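Local atomic coordinates of ribosomal RNA small subunit methyltransferase E (Legionella pneumophila, PDB entry 5O95), a protein that probably methylates N3 of uridine 1498 in 16S rRNA of the small ribosomal subunit, with S-adenosyl-L-methionine as methyl donor. Residues 95-103 with 130-141; 103-114 with 147-158. All blocks are in the same frame, centred on the assembly; numbering follows the deposited sequence.

Contact 1: residues 95-103 with 130-141; sequences MEMVMQKSA and KMHQWLNIIIGA
K130 and E96 open the contact with a salt bridge, K130 NZ lying 2.8 Å from E96 OE2. The ammonium arrives on the syn side of the carboxylate, tilted out of its plane. A water also donates to E96 OE2. The second protein donor is W134: its NE1 donates to E96 OE2 over 2.9 Å with an N-H...O angle of 158°. This donor stands above the carboxylate plane, while E96 OE2 lies near the indole plane. W134 NE1 and K130 NZ thus grip one oxygen from opposite faces of its plane, which restrains the carboxylate.

Two methionines lie on one side of the indole. M95 swings CG anti to its backbone N (chi1 -172°), which lays that methylene over the six-membered ring, 3.9 Å from the centroid, in a CH-pi contact; its sulfur stands farther above the same face. M99 lies on the same side of the ring but obliquely, its CE 3.8 Å from W134 CE3 and its sulfur oblique to the five-membered ring, so both are Met-aromatic contacts. I137 then splits its branches, CD1 against E96 CG and CG2 against Q100 CB. I138 CD1 presses on M99 SD at 3.7 Å. At the far end A141 CB sits 3.8 Å from A103 CB, and the CA atoms of Q100 and A141 approach to 5.4 Å.

The axes of the two helical segments come within 8.2 Å at a crossing angle of -33°, the geometry of two roughly parallel helices packed side by side on one face of the parallel sheet of a SPOUT methyltransferase domain.

Contact 2: residues 103-114 with 147-158; sequences AELGVACITPLI and RNQIPELRQPVY
This contact is the edge of the parallel sheet, where strands 109-114 and 152-158 pair as the two ends of a right-handed beta-alpha-beta crossover through helix 124-145. Before the strands meet, R147 reaches the turn after helix 94-104. R147 NH1 and NH2 both grip V107 O, each at 2.8 Å and each bent, and R147 NH1 also donates to A103 O at 3.0 Å on an in-plane lone pair. The bend at chi3 (78°) of R147 turns its guanidinium to the two carbonyls, both acceptors lying near its plane, and a salt bridge from NH2 to E78 adds a further hold. The turn is a Schellman motif with G106, at positive phi, as C-prime residue; the motif brings G106 N to A103 O, which R147 NH1 also reaches.

C109 pairs with E152 and I110 with L153; the bond from R154 N to I110 O is 2.8 Å long. The register then slips by one residue, and pairing resumes with L113 opposite V157 and I114 opposite Y158, which splits the edge strand in two. R154 O, at the slip, is buried with no partner in the model.

R154 NE forms a salt bridge with E152 OE2 from above the carboxylate plane. A water links R154 NH1 to T111 OG1, which also bonds H84 on the next strand. I114 CB lies over one face of the Y158 ring, 4.1 Å from its centroid, and I114 CG2 reaches CE2 at 3.4 Å.

How the contacts relate
From the N terminus, helix 94-104 supplies the first half of contact 1 and, through A103, the start of contact 2. The chain turns into strand 109-114, crosses over as helix 124-145, where contact 1 closes a loop of 26 intervening residues, and returns as strand 152-158, where contact 2 closes one of 32. The segments alternate, so the two closures cross. Their centres lie about 9 Å apart, and they touch where I138 CG2 meets P151 CD and M131 CE meets R154 O, each at 3.4 Å. Together they tie two helices to the sheet edge; both also reach the second subunit, with K101 bridging to its E228 and E104 bonding its T229.

Contact 1: residues 95-103 with 130-141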
loop_
_atom_site.group_PDB
_atom_site.type_symbol
_atom_site.label_atom_id
_atom_site.label_comp_id
_atom_site.label_asym_id
_atom_site.label_seq_id
_atom_site.Cartn_x
_atom_site.Cartn_y
_atom_site.Cartn_z
ATOM N N MET B 95 -1.871 4.226 11.139
ATOM C CA MET B 95 -3.222 4.667 10.820
ATOM C C MET B 95 -3.192 5.827 9.848
ATOM O O MET B 95 -4.051 5.923 8.965
ATOM C CB MET B 95 -3.967 5.086 12.080
ATOM C CG MET B 95 -5.439 5.369 11.851
ATOM S SD MET B 95 -6.378 3.916 11.317
ATOM C CE MET B 95 -7.124 3.451 12.887
ATOM N N GLU B 96 -2.191 6.700 9.972
ATOM C CA GLU B 96 -2.119 7.840 9.057
ATOM C C GLU B 96 -1.940 7.359 7.624
ATOM O O GLU B 96 -2.533 7.910 6.692
ATOM C CB GLU B 96 -0.972 8.757 9.482
ATOM C CG GLU B 96 -1.260 9.617 10.744
ATOM C CD GLU B 96 -1.368 8.865 12.075
ATOM O OE1 GLU B 96 -0.932 7.699 12.195
ATOM O OE2 GLU B 96 -1.880 9.475 13.041
ATOM N N MET B 97 -1.167 6.300 7.434
ATOM C CA MET B 97 -1.006 5.719 6.107
ATOM C C MET B 97 -2.317 5.124 5.614
ATOM O O MET B 97 -2.707 5.338 4.453
ATOM C CB MET B 97 0.096 4.654 6.186
ATOM C CG MET B 97 0.789 4.382 4.884
ATOM S SD MET B 97 0.757 2.627 4.576
ATOM C CE MET B 97 -0.989 2.418 4.336
ATOM N N VAL B 98 -3.031 4.412 6.488
ATOM C CA VAL B 98 -4.303 3.802 6.109
ATOM C C VAL B 98 -5.319 4.864 5.722
ATOM O O VAL B 98 -6.076 4.683 4.770
ATOM C CB VAL B 98 -4.841 2.905 7.234
ATOM C CG1 VAL B 98 -6.240 2.439 6.925
ATOM C CG2 VAL B 98 -3.919 1.697 7.429
ATOM N N MET B 99 -5.400 5.952 6.502
ATOM C CA MET B 99 -6.296 7.048 6.154
ATOM C C MET B 99 -6.011 7.556 4.750
ATOM O O MET B 99 -6.938 7.768 3.953
ATOM C CB MET B 99 -6.143 8.187 7.164
ATOM C CG MET B 99 -6.632 7.848 8.571
ATOM S SD MET B 99 -8.424 7.682 8.648
ATOM C CE MET B 99 -8.590 6.840 10.237
ATOM N N GLN B 100 -4.741 7.816 4.434
ATOM C CA GLN B 100 -4.416 8.382 3.121
ATOM C C GLN B 100 -4.721 7.395 1.999
ATOM O O GLN B 100 -5.398 7.733 1.013
ATOM C CB GLN B 100 -2.948 8.808 3.091
ATOM C CG GLN B 100 -2.491 9.281 1.725
ATOM C CD GLN B 100 -1.029 9.652 1.694
ATOM O OE1 GLN B 100 -0.173 8.815 1.406
ATOM N NE2 GLN B 100 -0.730 10.915 1.986
ATOM N N LYS B 101 -4.236 6.168 2.126
ATOM C CA LYS B 101 -4.355 5.228 1.028
ATOM C C LYS B 101 -5.768 4.675 0.877
ATOM O O LYS B 101 -6.152 4.315 -0.245
ATOM C CB LYS B 101 -3.304 4.129 1.207
ATOM C CG LYS B 101 -1.873 4.737 1.094
ATOM C CD LYS B 101 -0.781 3.761 0.803
ATOM C CE LYS B 101 0.534 4.532 0.681
ATOM N NZ LYS B 101 0.368 5.797 -0.106
ATOM N N SER B 102 -6.538 4.564 1.965
ATOM C CA SER B 102 -7.899 4.068 1.804
ATOM C C SER B 102 -8.746 5.090 1.055
ATOM O O SER B 102 -9.590 4.723 0.233
ATOM C CB SER B 102 -8.517 3.690 3.145
ATOM O OG SER B 102 -8.706 4.829 3.963
ATOM N N ALA B 103 -8.496 6.377 1.306
ATOM C CA ALA B 103 -9.129 7.429 0.517
ATOM C C ALA B 103 -8.789 7.307 -0.973
ATOM O O ALA B 103 -9.675 7.423 -1.835
ATOM C CB ALA B 103 -8.749 8.802 1.090
ATOM N N LYS B 130 -6.285 13.301 17.083
ATOM C CA LYS B 130 -6.071 12.341 15.999
ATOM C C LYS B 130 -7.186 12.403 14.968
ATOM O O LYS B 130 -6.927 12.350 13.763
ATOM C CB LYS B 130 -5.939 10.929 16.569
ATOM C CG LYS B 130 -4.594 10.647 17.193
ATOM C CD LYS B 130 -3.540 10.611 16.103
ATOM C CE LYS B 130 -2.265 9.972 16.612
ATOM N NZ LYS B 130 -1.153 10.279 15.671
ATOM N N MET B 131 -8.435 12.539 15.420
ATOM C CA MET B 131 -9.552 12.609 14.478
ATOM C C MET B 131 -9.460 13.851 13.592
ATOM O O MET B 131 -9.764 13.788 12.388
ATOM C CB MET B 131 -10.880 12.556 15.232
ATOM C CG MET B 131 -11.145 11.216 15.947
ATOM S SD MET B 131 -11.538 9.969 14.698
ATOM C CE MET B 131 -13.116 10.575 14.054
ATOM N N HIS B 132 -9.024 14.980 14.162
ATOM C CA HIS B 132 -8.815 16.190 13.359
ATOM C C HIS B 132 -7.723 15.963 12.324
ATOM O O HIS B 132 -7.897 16.263 11.132
ATOM C CB HIS B 132 -8.439 17.359 14.277
ATOM C CG HIS B 132 -8.268 18.659 13.552
ATOM N ND1 HIS B 132 -9.334 19.475 13.234
ATOM C CD2 HIS B 132 -7.161 19.286 13.082
ATOM C CE1 HIS B 132 -8.894 20.542 12.588
ATOM N NE2 HIS B 132 -7.579 20.453 12.485
ATOM N N GLN B 133 -6.603 15.366 12.760
ATOM C CA GLN B 133 -5.476 15.137 11.867
ATOM C C GLN B 133 -5.831 14.126 10.793
ATOM O O GLN B 133 -5.449 14.296 9.633
ATOM C CB GLN B 133 -4.276 14.640 12.670
ATOM C CG GLN B 133 -3.754 15.675 13.635
ATOM C CD GLN B 133 -2.812 15.083 14.664
ATOM O OE1 GLN B 133 -2.343 13.951 14.517
ATOM N NE2 GLN B 133 -2.537 15.843 15.720
ATOM N N TRP B 134 -6.567 13.074 11.167
ATOM C CA TRP B 134 -6.952 12.048 10.202
ATOM C C TRP B 134 -7.927 12.593 9.175
ATOM O O TRP B 134 -7.835 12.245 7.987
ATOM C CB TRP B 134 -7.578 10.851 10.908
ATOM C CG TRP B 134 -6.613 10.090 11.739
ATOM C CD1 TRP B 134 -5.247 10.093 11.628
ATOM C CD2 TRP B 134 -6.931 9.227 12.829
ATOM N NE1 TRP B 134 -4.696 9.266 12.584
ATOM C CE2 TRP B 134 -5.710 8.724 13.332
ATOM C CE3 TRP B 134 -8.130 8.818 13.423
ATOM C CZ2 TRP B 134 -5.653 7.842 14.417
ATOM C CZ3 TRP B 134 -8.070 7.937 14.512
ATOM C CH2 TRP B 134 -6.838 7.455 14.982
ATOM N N LEU B 135 -8.867 13.448 9.602
ATOM C CA LEU B 135 -9.749 14.089 8.616
ATOM C C LEU B 135 -8.937 14.907 7.634
ATOM O O LEU B 135 -9.199 14.865 6.421
ATOM C CB LEU B 135 -10.802 14.989 9.278
ATOM C CG LEU B 135 -11.698 15.726 8.261
ATOM C CD1 LEU B 135 -12.596 14.736 7.554
ATOM C CD2 LEU B 135 -12.513 16.801 8.970
ATOM N N ASN B 136 -7.952 15.655 8.129
ATOM C CA ASN B 136 -7.150 16.463 7.217
ATOM C C ASN B 136 -6.330 15.597 6.261
ATOM O O ASN B 136 -6.148 15.967 5.105
ATOM C CB ASN B 136 -6.338 17.526 7.967
ATOM C CG ASN B 136 -7.205 18.704 8.425
ATOM O OD1 ASN B 136 -8.286 18.923 7.877
ATOM N ND2 ASN B 136 -6.729 19.463 9.405
ATOM N N ILE B 137 -5.861 14.429 6.709
ATOM C CA ILE B 137 -5.155 13.521 5.802
ATOM C C ILE B 137 -6.082 13.002 4.715
ATOM O O ILE B 137 -5.690 12.886 3.544
ATOM C CB ILE B 137 -4.542 12.380 6.623
ATOM C CG1 ILE B 137 -3.390 12.937 7.423
ATOM C CG2 ILE B 137 -4.075 11.233 5.721
ATOM C CD1 ILE B 137 -2.914 11.987 8.534
ATOM N N ILE B 138 -7.321 12.662 5.083
ATOM C CA ILE B 138 -8.284 12.194 4.094
ATOM C C ILE B 138 -8.583 13.290 3.084
ATOM O O ILE B 138 -8.615 13.050 1.872
ATOM C CB ILE B 138 -9.553 11.702 4.796
ATOM C CG1 ILE B 138 -9.241 10.442 5.622
ATOM C CG2 ILE B 138 -10.676 11.511 3.814
ATOM C CD1 ILE B 138 -10.368 10.082 6.550
ATOM N N ILE B 139 -8.788 14.519 3.571
ATOM C CA ILE B 139 -9.064 15.628 2.647
ATOM C C ILE B 139 -7.891 15.829 1.694
ATOM O O ILE B 139 -8.072 15.972 0.469
ATOM C CB ILE B 139 -9.391 16.910 3.428
ATOM C CG1 ILE B 139 -10.787 16.796 4.025
ATOM C CG2 ILE B 139 -9.411 18.114 2.474
ATOM C CD1 ILE B 139 -11.096 17.844 5.128
ATOM N N GLY B 140 -6.668 15.800 2.238
ATOM C CA GLY B 140 -5.489 15.933 1.406
ATOM C C GLY B 140 -5.408 14.834 0.364
ATOM O O GLY B 140 -5.025 15.077 -0.782
ATOM N N ALA B 141 -5.780 13.609 0.747
ATOM C CA ALA B 141 -5.729 12.498 -0.201
ATOM C C ALA B 141 -6.786 12.645 -1.295
ATOM O O ALA B 141 -6.548 12.271 -2.452
ATOM C CB ALA B 141 -5.883 11.164 0.545
HETATM O O HOH W 1 -1.694 12.473 12.591
HETATM O O HOH W 2 -1.781 7.020 14.924
HETATM O O HOH W 3 -3.037 13.111 2.755
#

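Contact 2: residues 103-114 with 147-158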
loop_
_atom_site.group_PDB
_atom_site.type_symbol
_atom_site.label_atom_id
_atom_site.label_comp_id
_atom_site.label_asym_id
_atom_site.label_seq_id
_atom_site.Cartn_x
_atom_site.Cartn_y
_atom_site.Cartn_z
ATOM N N ALA B 103 -8.496 6.377 1.306
ATOM C CA ALA B 103 -9.129 7.429 0.517
ATOM C C ALA B 103 -8.789 7.307 -0.973
ATOM O O ALA B 103 -9.675 7.423 -1.835
ATOM C CB ALA B 103 -8.749 8.802 1.090
ATOM N N GLU B 104 -7.513 7.094 -1.304
ATOM C CA GLU B 104 -7.123 6.892 -2.707
ATOM C C GLU B 104 -7.829 5.692 -3.314
ATOM O O GLU B 104 -8.160 5.698 -4.513
ATOM C CB GLU B 104 -5.609 6.672 -2.834
ATOM C CG GLU B 104 -4.762 7.854 -2.457
ATOM C CD GLU B 104 -3.265 7.532 -2.470
ATOM O OE1 GLU B 104 -2.775 6.935 -3.447
ATOM O OE2 GLU B 104 -2.578 7.886 -1.492
ATOM N N LEU B 105 -8.024 4.624 -2.512
ATOM C CA LEU B 105 -8.691 3.421 -2.990
ATOM C C LEU B 105 -10.201 3.536 -2.960
ATOM O O LEU B 105 -10.887 2.529 -3.149
ATOM C CB LEU B 105 -8.212 2.178 -2.205
ATOM C CG LEU B 105 -7.066 1.407 -2.838
ATOM C CD1 LEU B 105 -7.516 0.846 -4.203
ATOM C CD2 LEU B 105 -5.870 2.292 -3.045
ATOM N N GLY B 106 -10.733 4.749 -2.752
ATOM C CA GLY B 106 -12.158 4.980 -2.867
ATOM C C GLY B 106 -13.010 4.536 -1.702
ATOM O O GLY B 106 -14.223 4.404 -1.859
ATOM N N VAL B 107 -12.412 4.282 -0.535
ATOM C CA VAL B 107 -13.209 3.831 0.600
ATOM C C VAL B 107 -14.331 4.840 0.833
ATOM O O VAL B 107 -14.149 6.044 0.654
ATOM C CB VAL B 107 -12.293 3.675 1.827
ATOM C CG1 VAL B 107 -11.975 5.054 2.447
ATOM C CG2 VAL B 107 -12.897 2.730 2.867
ATOM N N ALA B 108 -15.506 4.334 1.212
ATOM C CA ALA B 108 -16.661 5.191 1.441
ATOM C C ALA B 108 -16.733 5.686 2.878
ATOM O O ALA B 108 -17.179 6.815 3.117
ATOM C CB ALA B 108 -17.940 4.416 1.107
ATOM N N CYS B 109 -16.282 4.876 3.832
ATOM C CA CYS B 109 -16.442 5.154 5.255
ATOM C C CYS B 109 -15.308 4.467 5.993
ATOM O O CYS B 109 -14.927 3.355 5.633
ATOM C CB CYS B 109 -17.742 4.544 5.777
ATOM S SG CYS B 109 -18.274 5.213 7.369
ATOM N N ILE B 110 -14.793 5.119 7.035
ATOM C CA ILE B 110 -13.701 4.575 7.841
ATOM C C ILE B 110 -14.080 4.714 9.307
ATOM O O ILE B 110 -14.395 5.821 9.751
ATOM C CB ILE B 110 -12.375 5.323 7.605
ATOM C CG1 ILE B 110 -12.021 5.373 6.127
ATOM C CG2 ILE B 110 -11.245 4.627 8.390
ATOM C CD1 ILE B 110 -11.032 6.466 5.789
ATOM N N THR B 111 -13.992 3.618 10.063
ATOM C CA THR B 111 -14.169 3.649 11.519
ATOM C C THR B 111 -12.890 3.184 12.203
ATOM O O THR B 111 -12.459 2.043 11.975
ATOM C CB THR B 111 -15.337 2.750 11.960
ATOM O OG1 THR B 111 -16.565 3.253 11.424
ATOM C CG2 THR B 111 -15.426 2.696 13.497
ATOM N N PRO B 112 -12.239 4.009 13.017
ATOM C CA PRO B 112 -11.156 3.492 13.866
ATOM C C PRO B 112 -11.757 2.518 14.865
ATOM O O PRO B 112 -12.781 2.795 15.482
ATOM C CB PRO B 112 -10.610 4.752 14.554
ATOM C CG PRO B 112 -11.098 5.915 13.686
ATOM C CD PRO B 112 -12.426 5.458 13.171
ATOM N N LEU B 113 -11.134 1.350 14.991
ATOM C CA LEU B 113 -11.704 0.249 15.745
ATOM C C LEU B 113 -10.828 -0.049 16.953
ATOM O O LEU B 113 -9.600 -0.055 16.853
ATOM C CB LEU B 113 -11.797 -0.993 14.852
ATOM C CG LEU B 113 -12.645 -2.164 15.350
ATOM C CD1 LEU B 113 -14.119 -1.759 15.514
ATOM C CD2 LEU B 113 -12.508 -3.339 14.400
ATOM N N ILE B 114 -11.464 -0.296 18.093
ATOM C CA ILE B 114 -10.774 -0.739 19.302
ATOM C C ILE B 114 -11.168 -2.182 19.529
ATOM O O ILE B 114 -12.361 -2.505 19.590
ATOM C CB ILE B 114 -11.135 0.141 20.510
ATOM C CG1 ILE B 114 -10.903 1.614 20.157
ATOM C CG2 ILE B 114 -10.308 -0.281 21.711
ATOM C CD1 ILE B 114 -11.586 2.582 21.119
ATOM N N ARG B 147 -10.854 12.532 -5.958
ATOM C CA ARG B 147 -12.193 12.362 -5.406
ATOM C C ARG B 147 -12.738 13.718 -5.022
ATOM O O ARG B 147 -12.046 14.515 -4.381
ATOM C CB ARG B 147 -12.139 11.530 -4.123
ATOM C CG ARG B 147 -11.961 10.074 -4.439
ATOM C CD ARG B 147 -11.864 9.296 -3.138
ATOM N NE ARG B 147 -13.197 9.111 -2.570
ATOM C CZ ARG B 147 -13.472 8.338 -1.530
ATOM N NH1 ARG B 147 -12.491 7.635 -0.955
ATOM N NH2 ARG B 147 -14.724 8.222 -1.090
ATOM N N ASN B 148 -13.996 13.949 -5.385
ATOM C CA ASN B 148 -14.669 15.207 -5.079
ATOM C C ASN B 148 -15.715 15.055 -3.993
ATOM O O ASN B 148 -16.520 15.977 -3.760
ATOM C CB ASN B 148 -15.259 15.810 -6.350
ATOM C CG ASN B 148 -14.192 16.148 -7.354
ATOM O OD1 ASN B 148 -13.164 16.680 -6.990
ATOM N ND2 ASN B 148 -14.435 15.845 -8.626
ATOM N N GLN B 149 -15.645 13.948 -3.264
ATOM C CA GLN B 149 -16.482 13.648 -2.126
ATOM C C GLN B 149 -15.523 13.087 -1.098
ATOM O O GLN B 149 -14.631 12.314 -1.458
ATOM C CB GLN B 149 -17.510 12.587 -2.507
ATOM C CG GLN B 149 -18.490 12.210 -1.428
ATOM C CD GLN B 149 -19.604 11.302 -1.939
ATOM O OE1 GLN B 149 -19.985 11.336 -3.119
ATOM N NE2 GLN B 149 -20.139 10.481 -1.044
ATOM N N ILE B 150 -15.687 13.499 0.157
ATOM C CA ILE B 150 -14.804 13.085 1.243
ATOM C C ILE B 150 -15.377 11.831 1.894
ATOM O O ILE B 150 -16.563 11.808 2.221
ATOM C CB ILE B 150 -14.704 14.190 2.308
ATOM C CG1 ILE B 150 -14.450 15.559 1.662
ATOM C CG2 ILE B 150 -13.640 13.802 3.365
ATOM C CD1 ILE B 150 -13.173 15.644 0.868
ATOM N N PRO B 151 -14.572 10.770 2.100
ATOM C CA PRO B 151 -15.067 9.598 2.832
ATOM C C PRO B 151 -15.574 10.014 4.199
ATOM O O PRO B 151 -15.075 10.962 4.801
ATOM C CB PRO B 151 -13.819 8.703 2.991
ATOM C CG PRO B 151 -12.747 9.276 2.162
ATOM C CD PRO B 151 -13.188 10.643 1.636
ATOM N N GLU B 152 -16.576 9.285 4.691
ATOM C CA GLU B 152 -17.046 9.495 6.053
ATOM C C GLU B 152 -16.019 8.937 7.030
ATOM O O GLU B 152 -15.573 7.795 6.898
ATOM C CB GLU B 152 -18.395 8.796 6.247
ATOM C CG GLU B 152 -19.024 9.024 7.619
ATOM C CD GLU B 152 -20.397 8.385 7.751
ATOM O OE1 GLU B 152 -20.862 7.751 6.781
ATOM O OE2 GLU B 152 -21.011 8.517 8.827
ATOM N N LEU B 153 -15.620 9.752 8.009
ATOM C CA LEU B 153 -14.724 9.314 9.070
ATOM C C LEU B 153 -15.591 9.234 10.314
ATOM O O LEU B 153 -16.117 10.250 10.780
ATOM C CB LEU B 153 -13.553 10.277 9.250
ATOM C CG LEU B 153 -12.646 10.021 10.467
ATOM C CD1 LEU B 153 -12.029 8.641 10.401
ATOM C CD2 LEU B 153 -11.542 11.075 10.529
ATOM N N ARG B 154 -15.798 8.022 10.802
ATOM C CA ARG B 154 -16.671 7.790 11.938
ATOM C C ARG B 154 -15.884 7.862 13.237
ATOM O O ARG B 154 -14.671 7.669 13.266
ATOM C CB ARG B 154 -17.328 6.415 11.819
ATOM C CG ARG B 154 -18.303 6.288 10.675
ATOM C CD ARG B 154 -19.706 6.637 11.111
ATOM N NE ARG B 154 -20.697 6.102 10.185
ATOM C CZ ARG B 154 -21.282 4.916 10.318
ATOM N NH1 ARG B 154 -20.977 4.133 11.346
ATOM N NH2 ARG B 154 -22.171 4.510 9.423
ATOM N N GLN B 155 -16.600 8.152 14.318
ATOM C CA GLN B 155 -15.986 8.154 15.640
ATOM C C GLN B 155 -15.503 6.744 15.992
ATOM O O GLN B 155 -16.144 5.755 15.613
ATOM C CB GLN B 155 -17.000 8.636 16.670
ATOM C CG GLN B 155 -17.301 10.114 16.563
ATOM C CD GLN B 155 -16.070 10.967 16.783
ATOM O OE1 GLN B 155 -15.301 10.745 17.724
ATOM N NE2 GLN B 155 -15.867 11.942 15.907
ATOM N N PRO B 156 -14.378 6.612 16.698
ATOM C CA PRO B 156 -13.906 5.276 17.083
ATOM C C PRO B 156 -14.939 4.544 17.928
ATOM O O PRO B 156 -15.652 5.145 18.733
ATOM C CB PRO B 156 -12.634 5.565 17.886
ATOM C CG PRO B 156 -12.164 6.892 17.377
ATOM C CD PRO B 156 -13.433 7.664 17.112
ATOM N N VAL B 157 -15.020 3.223 17.732
ATOM C CA VAL B 157 -15.913 2.386 18.525
ATOM C C VAL B 157 -15.211 1.071 18.825
ATOM O O VAL B 157 -14.269 0.668 18.133
ATOM C CB VAL B 157 -17.276 2.096 17.848
ATOM C CG1 VAL B 157 -18.095 3.380 17.651
ATOM C CG2 VAL B 157 -17.093 1.349 16.539
ATOM N N TYR B 158 -15.696 0.402 19.873
ATOM C CA TYR B 158 -15.251 -0.957 20.141
ATOM C C TYR B 158 -15.901 -1.936 19.171
ATOM O O TYR B 158 -16.933 -1.660 18.554
ATOM C CB TYR B 158 -15.580 -1.365 21.579
ATOM C CG TYR B 158 -14.673 -0.735 22.609
ATOM C CD1 TYR B 158 -14.929 0.534 23.104
ATOM C CD2 TYR B 158 -13.549 -1.403 23.072
ATOM C CE1 TYR B 158 -14.093 1.118 24.037
ATOM C CE2 TYR B 158 -12.712 -0.831 24.006
ATOM C CZ TYR B 158 -12.986 0.429 24.483
ATOM O OH TYR B 158 -12.153 1.003 25.414
HETATM O O HOH W 4 -18.725 3.448 13.016
#